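Local coordinates for protein tubulin-specific chaperone, putative (Trypanosoma brucei, PDB 4B6M) that probably binds alpha-tubulin and microtubule plus ends as tubulin-binding cofactor B, of which this chain is the CAP-Gly domain, at residues Cys12-Gly17 with Asp72-Gly77; Asp18-Val23 with Glu41-Val46; Gly51-Thr56 with Gly66-Pro71. One frame throughout, in Å; residues are numbered along the deposited sequence.

How the contacts relate
All three contacts belong to one small, all-beta CAP-Gly domain. Contacts 1 and 2 lie with their centres about 9 Å apart and share the sheet through neighbouring strands 11-14 and 19-26, where Cys14 N is 2.9 Å from Arg19 O in a probable hydrogen bond. Contact 3, centred about 15 Å from contact 1 and 13 Å from contact 2, lies across the chain's centre from both. Leu69 of contact 3 ties the set together: its CD2 is 3.3 Å from Cys14 CB in contact 1, and its CD1 is 4.1 Å from Phe42 CZ in contact 2. Contacts 1 and 3 also touch the same formic acid molecule, probably from the crystallisation liquor.

Contact 1: residues Cys12-Gly17 with Asp72-Gly77; sequences CLCRPG and DQVEVG. With FMT (formic acid), chain E; FMT (formic acid), chain F.
Cys12 and Val74 meet through two complementary rotations: the Cys12 sulfur lies between the backbone N and the carbonyl carbon (chi1 62°), which places SG 4.0 Å from Val74 CG1, while Val74 carries CG1 trans to its N (chi1 -178°), which turns CG1 to Cys12 and CG2 to Cys14, the alternate residues of the same face. CG1 of Val74 also rests against Cys12 CB at 3.7 Å, and CG2 of Val74 reaches Cys14 SG at 4.2 Å. Cys12, Cys14, Val74 and Val76 share one face of the sheet, and Val38 and Val40 of strand 36-42 pack on this face. Leu13 and Glu75 project from the other face, where Leu13 lies against Phe79.

The backbones run antiparallel. Leu13 and Glu75 form a hydrogen-bonded pair, with Leu13 N to Glu75 O at 3.0 Å and Glu75 N to Leu13 O at 2.9 Å; Cys12-Val76 and Cys14-Val74 are the non-hydrogen-bonded pairs beside it. The ladder gains one more rung where Arg15 N donates to Gln73 O over 2.9 Å, although Gln73 belongs to the 3-10 segment that leads into the strand. One water donates to both Leu13 O and Gln73 O. The arginine side chain bends at chi3 and returns to the other segment: its NH2 makes a weak bond of 3.4 Å to Asp72 O, which approaches the guanidinium edge, and a second water joins Arg15 NE to the same carbonyl. On the outer edge of strand 74-76, Val76 N gives a nearly straight bond of 2.8 Å to formic acid O1 (chain E). First and last strands are thus zipped together, a closure of the chain characteristic of the small SH3-like beta fold of CAP-Gly domains.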
# COMPACT_ATOMS: atom_id res chain seq x y z
N CYS A 12 2.18 -5.92 5.99
CA CYS A 12 2.54 -6.59 4.74
C CYS A 12 3.97 -6.38 4.29
O CYS A 12 4.62 -5.39 4.68
CB CYS A 12 1.54 -6.21 3.64
SG CYS A 12 1.52 -4.43 3.24
N LEU A 13 4.45 -7.30 3.47
CA LEU A 13 5.65 -7.12 2.68
C LEU A 13 5.19 -7.13 1.24
O LEU A 13 4.45 -8.03 0.84
CB LEU A 13 6.65 -8.27 2.87
CG LEU A 13 7.45 -8.36 4.16
CD1 LEU A 13 8.30 -9.65 4.13
CD2 LEU A 13 8.34 -7.16 4.39
N CYS A 14 5.66 -6.15 0.49
CA CYS A 14 5.19 -5.92 -0.87
C CYS A 14 6.31 -6.01 -1.88
O CYS A 14 7.38 -5.44 -1.70
CB CYS A 14 4.60 -4.51 -0.98
SG CYS A 14 3.19 -4.23 0.08
N ARG A 15 6.03 -6.68 -3.00
CA ARG A 15 6.92 -6.65 -4.15
C ARG A 15 6.85 -5.33 -4.90
O ARG A 15 5.81 -4.66 -4.79
CB ARG A 15 6.52 -7.78 -5.12
CG ARG A 15 6.82 -9.16 -4.59
CD ARG A 15 6.78 -10.16 -5.72
NE ARG A 15 5.41 -10.37 -6.13
CZ ARG A 15 5.04 -10.99 -7.25
NH1 ARG A 15 5.95 -11.50 -8.08
NH2 ARG A 15 3.75 -11.14 -7.52
N PRO A 16 7.91 -4.97 -5.65
CA PRO A 16 9.14 -5.74 -5.59
C PRO A 16 9.96 -5.36 -4.37
O PRO A 16 9.78 -4.27 -3.83
CB PRO A 16 9.89 -5.33 -6.85
CG PRO A 16 9.48 -3.93 -7.07
CD PRO A 16 8.03 -3.88 -6.66
N GLY A 17 10.83 -6.26 -3.94
CA GLY A 17 11.88 -5.92 -2.98
C GLY A 17 11.55 -5.90 -1.50
O GLY A 17 12.25 -5.23 -0.72
N ASP A 72 -1.78 -9.36 -5.73
CA ASP A 72 -0.76 -10.39 -5.86
C ASP A 72 0.61 -9.91 -5.39
O ASP A 72 1.47 -10.73 -5.07
CB ASP A 72 -0.70 -10.96 -7.27
CG ASP A 72 -1.83 -11.93 -7.56
OD1 ASP A 72 -2.25 -12.69 -6.65
OD2 ASP A 72 -2.31 -11.93 -8.70
N GLN A 73 0.79 -8.58 -5.31
CA GLN A 73 2.04 -7.98 -4.86
C GLN A 73 2.16 -7.83 -3.38
O GLN A 73 3.21 -7.45 -2.85
CB GLN A 73 2.18 -6.61 -5.44
CG GLN A 73 2.43 -6.63 -6.90
CD GLN A 73 2.49 -5.24 -7.38
OE1 GLN A 73 1.49 -4.54 -7.31
NE2 GLN A 73 3.67 -4.81 -7.82
N VAL A 74 1.08 -8.13 -2.67
CA VAL A 74 0.97 -7.88 -1.23
C VAL A 74 0.92 -9.19 -0.45
O VAL A 74 -0.03 -9.98 -0.58
CB VAL A 74 -0.27 -7.02 -0.93
CG1 VAL A 74 -0.39 -6.69 0.55
CG2 VAL A 74 -0.21 -5.75 -1.76
N GLU A 75 1.95 -9.40 0.37
CA GLU A 75 1.94 -10.52 1.31
C GLU A 75 1.55 -10.04 2.70
O GLU A 75 2.32 -9.34 3.35
CB GLU A 75 3.32 -11.21 1.35
CG GLU A 75 3.40 -12.32 2.40
CD GLU A 75 4.80 -12.90 2.56
OE1 GLU A 75 5.64 -12.75 1.66
OE2 GLU A 75 5.06 -13.52 3.61
N VAL A 76 0.35 -10.40 3.13
CA VAL A 76 -0.11 -10.10 4.50
C VAL A 76 0.58 -11.06 5.48
O VAL A 76 0.70 -12.27 5.22
CB VAL A 76 -1.65 -10.16 4.63
CG1 VAL A 76 -2.10 -10.07 6.08
CG2 VAL A 76 -2.28 -9.03 3.81
N GLY A 77 1.07 -10.52 6.58
CA GLY A 77 1.69 -11.36 7.60
C GLY A 77 1.92 -10.60 8.88
O GLY A 77 1.54 -9.44 9.01
C FMT E . -1.26 -13.02 2.10
O1 FMT E . -1.39 -11.94 1.48
O2 FMT E . -0.17 -13.60 2.36
C FMT F . 2.11 -2.25 -9.06
O1 FMT F . 1.05 -2.88 -8.92
O2 FMT F . 3.27 -2.71 -8.84
O HOH W 1 5.25 -9.58 -1.45
O HOH W 2 3.93 -10.79 -3.56

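Contact 2: residues Asp18-Val23 with Glu41-Val46; sequences DRLGSV and EFDEPV. With FMT (formic acid), chain C.
The beta hairpin of strands 19-26 and 36-42 is joined here by two unlike antiparallel pairs. Gly21-Phe42 is non-hydrogen-bonded, its CA atoms 4.0 Å apart, a closeness possible because glycine has no side chain to strike Glu41 O. In the hydrogen-bonded pair, Ser22 N bonds to Glu41 O at 2.9 Å and Glu41 N to Ser22 O at 2.8 Å; a third rung, Asp43 N to Leu20 O at 3.0 Å, carries the pairing past the strand.

Arg19 follows Asp18 in a G1 beta bulge facing Cys14. Its side chain lies across Phe42, with Phe42 CZ beneath one guanidinium face, 3.5 Å from NH1; the planes are 30° apart. Bending at chi3 (-64°) brings NH1 to Val46 O at 2.9 Å, from above that carbonyl's plane, and lets NH1 and NH2 clasp a formic acid, probably from the crystallisation liquor, which Lys48 N also binds. NH2 to Arg15 O and, weakly, NE to Pro16 O help fix the group. Arg19 CD and CG run alongside Val46 CG2, the chains pointing opposite ways. Asp43 OD2 touches Leu20 CD2, yet is salt-bridged to Arg11.

Strands 11-14 and 66-69 flank the hairpin, Phe42 packing on Cys14.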
# COMPACT_ATOMS: atom_id res chain seq x y z
N ASP A 18 10.50 -6.63 -1.13
CA ASP A 18 10.08 -6.84 0.26
C ASP A 18 9.95 -5.54 1.03
O ASP A 18 10.63 -5.29 2.04
CB ASP A 18 11.02 -7.85 0.99
CG ASP A 18 10.92 -9.25 0.43
OD1 ASP A 18 9.79 -9.67 0.08
OD2 ASP A 18 11.95 -9.93 0.32
N ARG A 19 9.06 -4.71 0.53
CA ARG A 19 8.85 -3.41 1.12
C ARG A 19 7.81 -3.52 2.23
O ARG A 19 6.68 -3.99 2.04
CB ARG A 19 8.44 -2.41 0.05
CG ARG A 19 9.50 -2.20 -1.03
CD ARG A 19 9.00 -1.29 -2.14
NE ARG A 19 7.88 -1.88 -2.87
CZ ARG A 19 6.94 -1.15 -3.47
NH1 ARG A 19 6.98 0.18 -3.40
NH2 ARG A 19 5.96 -1.75 -4.15
N LEU A 20 8.22 -3.11 3.43
CA LEU A 20 7.40 -3.27 4.61
C LEU A 20 6.34 -2.17 4.76
O LEU A 20 6.65 -1.00 4.60
CB LEU A 20 8.34 -3.21 5.80
CG LEU A 20 7.74 -3.42 7.16
CD1 LEU A 20 6.99 -4.73 7.20
CD2 LEU A 20 8.91 -3.42 8.16
N GLY A 21 5.09 -2.53 5.06
CA GLY A 21 4.08 -1.46 5.31
C GLY A 21 2.75 -1.89 5.90
O GLY A 21 2.59 -3.01 6.38
N SER A 22 1.78 -0.97 5.87
CA SER A 22 0.45 -1.19 6.42
C SER A 22 -0.56 -0.95 5.32
O SER A 22 -0.47 0.06 4.61
CB SER A 22 0.18 -0.20 7.55
OG SER A 22 1.07 -0.45 8.63
N VAL A 23 -1.54 -1.85 5.21
CA VAL A 23 -2.64 -1.67 4.26
C VAL A 23 -3.58 -0.55 4.72
O VAL A 23 -4.17 -0.62 5.80
CB VAL A 23 -3.44 -2.98 4.08
CG1 VAL A 23 -4.64 -2.78 3.16
CG2 VAL A 23 -2.51 -4.08 3.54
N GLU A 41 0.70 2.07 2.97
CA GLU A 41 1.63 3.06 3.50
C GLU A 41 2.87 2.32 3.97
O GLU A 41 2.83 1.50 4.91
CB GLU A 41 1.01 3.84 4.65
CG GLU A 41 1.98 4.83 5.24
CD GLU A 41 1.37 5.64 6.37
OE1 GLU A 41 0.17 5.46 6.67
OE2 GLU A 41 2.12 6.44 6.95
N PHE A 42 3.99 2.62 3.33
CA PHE A 42 5.25 1.98 3.67
C PHE A 42 5.88 2.61 4.89
O PHE A 42 5.63 3.79 5.21
CB PHE A 42 6.19 2.01 2.47
CG PHE A 42 5.67 1.25 1.30
CD1 PHE A 42 5.71 -0.14 1.31
CD2 PHE A 42 5.10 1.90 0.20
CE1 PHE A 42 5.20 -0.88 0.26
CE2 PHE A 42 4.60 1.16 -0.87
CZ PHE A 42 4.65 -0.23 -0.83
N ASP A 43 6.70 1.81 5.59
CA ASP A 43 7.43 2.31 6.72
C ASP A 43 8.54 3.27 6.31
O ASP A 43 8.81 4.24 7.02
CB ASP A 43 8.04 1.15 7.50
CG ASP A 43 7.01 0.32 8.23
OD1 ASP A 43 5.79 0.54 8.10
OD2 ASP A 43 7.43 -0.61 8.95
N GLU A 44 9.14 2.99 5.16
CA GLU A 44 10.27 3.72 4.60
C GLU A 44 9.80 4.41 3.31
O GLU A 44 8.78 4.02 2.74
CB GLU A 44 11.42 2.75 4.34
CG GLU A 44 11.78 2.04 5.64
CD GLU A 44 13.14 1.33 5.69
OE1 GLU A 44 13.98 1.56 4.81
OE2 GLU A 44 13.35 0.58 6.66
N PRO A 45 10.52 5.43 2.87
CA PRO A 45 10.01 6.19 1.72
C PRO A 45 10.31 5.51 0.37
O PRO A 45 11.01 6.05 -0.50
CB PRO A 45 10.66 7.57 1.89
CG PRO A 45 11.91 7.28 2.68
CD PRO A 45 11.54 6.19 3.62
N VAL A 46 9.69 4.33 0.20
CA VAL A 46 9.87 3.46 -0.96
C VAL A 46 8.60 3.35 -1.81
O VAL A 46 8.51 2.53 -2.73
CB VAL A 46 10.38 2.05 -0.54
CG1 VAL A 46 11.82 2.13 0.01
CG2 VAL A 46 9.40 1.35 0.41
C FMT C . 4.13 1.19 -5.24
O1 FMT C . 4.25 0.01 -5.63
O2 FMT C . 4.84 1.75 -4.44
O HOH W 3 9.00 0.21 3.84

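Contact 3: residues Gly51-Thr56 with Gly66-Pro71; sequences GTVKGT and GGFLRP. With FMT (formic acid), chain F.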
# COMPACT_ATOMS: atom_id res chain seq x y z
N GLY A 51 -0.49 8.27 -1.92
CA GLY A 51 -1.90 7.94 -1.61
C GLY A 51 -2.94 8.63 -2.47
O GLY A 51 -4.16 8.47 -2.25
N THR A 52 -2.48 9.35 -3.48
CA THR A 52 -3.39 10.01 -4.43
C THR A 52 -3.31 9.39 -5.82
O THR A 52 -2.34 8.68 -6.14
CB THR A 52 -3.07 11.51 -4.55
OG1 THR A 52 -1.81 11.69 -5.22
CG2 THR A 52 -3.01 12.18 -3.19
N VAL A 53 -4.34 9.65 -6.64
CA VAL A 53 -4.39 9.27 -8.06
C VAL A 53 -4.74 10.49 -8.90
O VAL A 53 -5.83 11.06 -8.75
CB VAL A 53 -5.42 8.15 -8.36
CG1 VAL A 53 -5.36 7.82 -9.84
CG2 VAL A 53 -5.11 6.91 -7.52
N LYS A 54 -3.82 10.90 -9.77
CA LYS A 54 -3.92 12.17 -10.52
C LYS A 54 -4.40 13.35 -9.65
O LYS A 54 -5.22 14.18 -10.09
CB LYS A 54 -4.80 11.98 -11.76
CG LYS A 54 -4.07 11.34 -12.92
CD LYS A 54 -5.02 11.04 -14.06
CE LYS A 54 -5.78 9.75 -13.82
NZ LYS A 54 -4.88 8.55 -13.90
N GLY A 55 -3.86 13.41 -8.44
CA GLY A 55 -4.19 14.44 -7.46
C GLY A 55 -5.29 14.12 -6.47
O GLY A 55 -5.34 14.70 -5.40
N THR A 56 -6.18 13.21 -6.83
CA THR A 56 -7.31 12.90 -5.96
C THR A 56 -6.91 11.92 -4.85
O THR A 56 -6.40 10.84 -5.13
CB THR A 56 -8.53 12.38 -6.77
OG1 THR A 56 -8.91 13.38 -7.74
CG2 THR A 56 -9.68 12.06 -5.86
N GLY A 66 3.46 6.13 -0.16
CA GLY A 66 2.21 5.53 -0.62
C GLY A 66 2.38 4.70 -1.86
O GLY A 66 3.10 5.07 -2.81
N GLY A 67 1.74 3.55 -1.88
CA GLY A 67 1.65 2.79 -3.13
C GLY A 67 0.27 2.25 -3.35
O GLY A 67 -0.47 2.04 -2.40
N PHE A 68 -0.09 2.04 -4.62
CA PHE A 68 -1.27 1.27 -4.97
C PHE A 68 -0.75 0.06 -5.68
O PHE A 68 -0.06 0.19 -6.70
CB PHE A 68 -2.21 2.02 -5.91
CG PHE A 68 -2.88 3.19 -5.27
CD1 PHE A 68 -4.08 3.04 -4.57
CD2 PHE A 68 -2.31 4.45 -5.37
CE1 PHE A 68 -4.67 4.12 -3.97
CE2 PHE A 68 -2.90 5.56 -4.76
CZ PHE A 68 -4.10 5.39 -4.07
N LEU A 69 -1.05 -1.10 -5.13
CA LEU A 69 -0.51 -2.32 -5.68
C LEU A 69 -1.63 -3.28 -5.98
O LEU A 69 -2.68 -3.19 -5.39
CB LEU A 69 0.38 -3.03 -4.63
CG LEU A 69 1.71 -2.44 -4.13
CD1 LEU A 69 1.59 -1.06 -3.48
CD2 LEU A 69 2.33 -3.38 -3.11
N ARG A 70 -1.39 -4.21 -6.90
CA ARG A 70 -2.32 -5.33 -7.05
C ARG A 70 -2.19 -6.26 -5.87
O ARG A 70 -1.12 -6.38 -5.28
CB ARG A 70 -2.03 -6.09 -8.34
CG ARG A 70 -2.33 -5.27 -9.57
CD ARG A 70 -3.79 -4.91 -9.67
NE ARG A 70 -4.07 -4.61 -11.05
CZ ARG A 70 -5.23 -4.17 -11.50
NH1 ARG A 70 -6.24 -3.97 -10.67
NH2 ARG A 70 -5.36 -3.94 -12.81
N PRO A 71 -3.28 -6.96 -5.51
CA PRO A 71 -3.24 -7.89 -4.40
C PRO A 71 -2.14 -8.94 -4.51
O PRO A 71 -1.58 -9.33 -3.45
CB PRO A 71 -4.66 -8.54 -4.42
CG PRO A 71 -5.52 -7.45 -5.01
CD PRO A 71 -4.65 -6.72 -6.01
C FMT F . 2.11 -2.25 -9.06
O1 FMT F . 1.05 -2.88 -8.92
O2 FMT F . 3.27 -2.71 -8.84
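Gly66 opens strand 66-69 beside Gly51, the last residue of the GKGDG sequence, this protein's form of the GKNDG signature of CAP-Gly domains, a motif that in relatives helps to bind acidic tails ending in an aromatic residue. The missing side chain of Gly66 lets Gly51 N approach to 4.1 Å from Gly66 CA, while Gly51 itself has a left-handed backbone (phi 85°). Backbone bonds fix each from outside, Gly66 with Gly49 and Gly51 with Val58. Gly67 pairs with Val40, which keeps this strand in the main sheet.

Phe68 carries most of the contact. With CG beside the backbone N (chi1 -69°), its ring extends toward the small hairpin of 52-53 and 56-57. CZ meets Gly51 O at 3.6 Å, this oxygen lying at the ring's edge near its plane, and CE2 approaches Thr52 O at 3.5 Å. Val53 CG2 makes an off-centre CH-pi contact, 4.2 Å from the ring centroid and 29° off its normal. Val53 is fixed in turn by the type I' turn it begins, where Val53 N bonds to Thr56 O at 2.8 Å and Thr56 N returns to Val53 O at 2.9 Å. Phe59, edge-to-face, and Leu32, Val58 and Trp37 also pack round Phe68.

Leu69 continues the sheet by pairing with Val38. Arg70 then turns its bent side chain to a cation-pi contact with Trp37, and its guanidinium is held by two carbonyls, NH1 bonding to Tyr36 O and NH2 to Pro34 O.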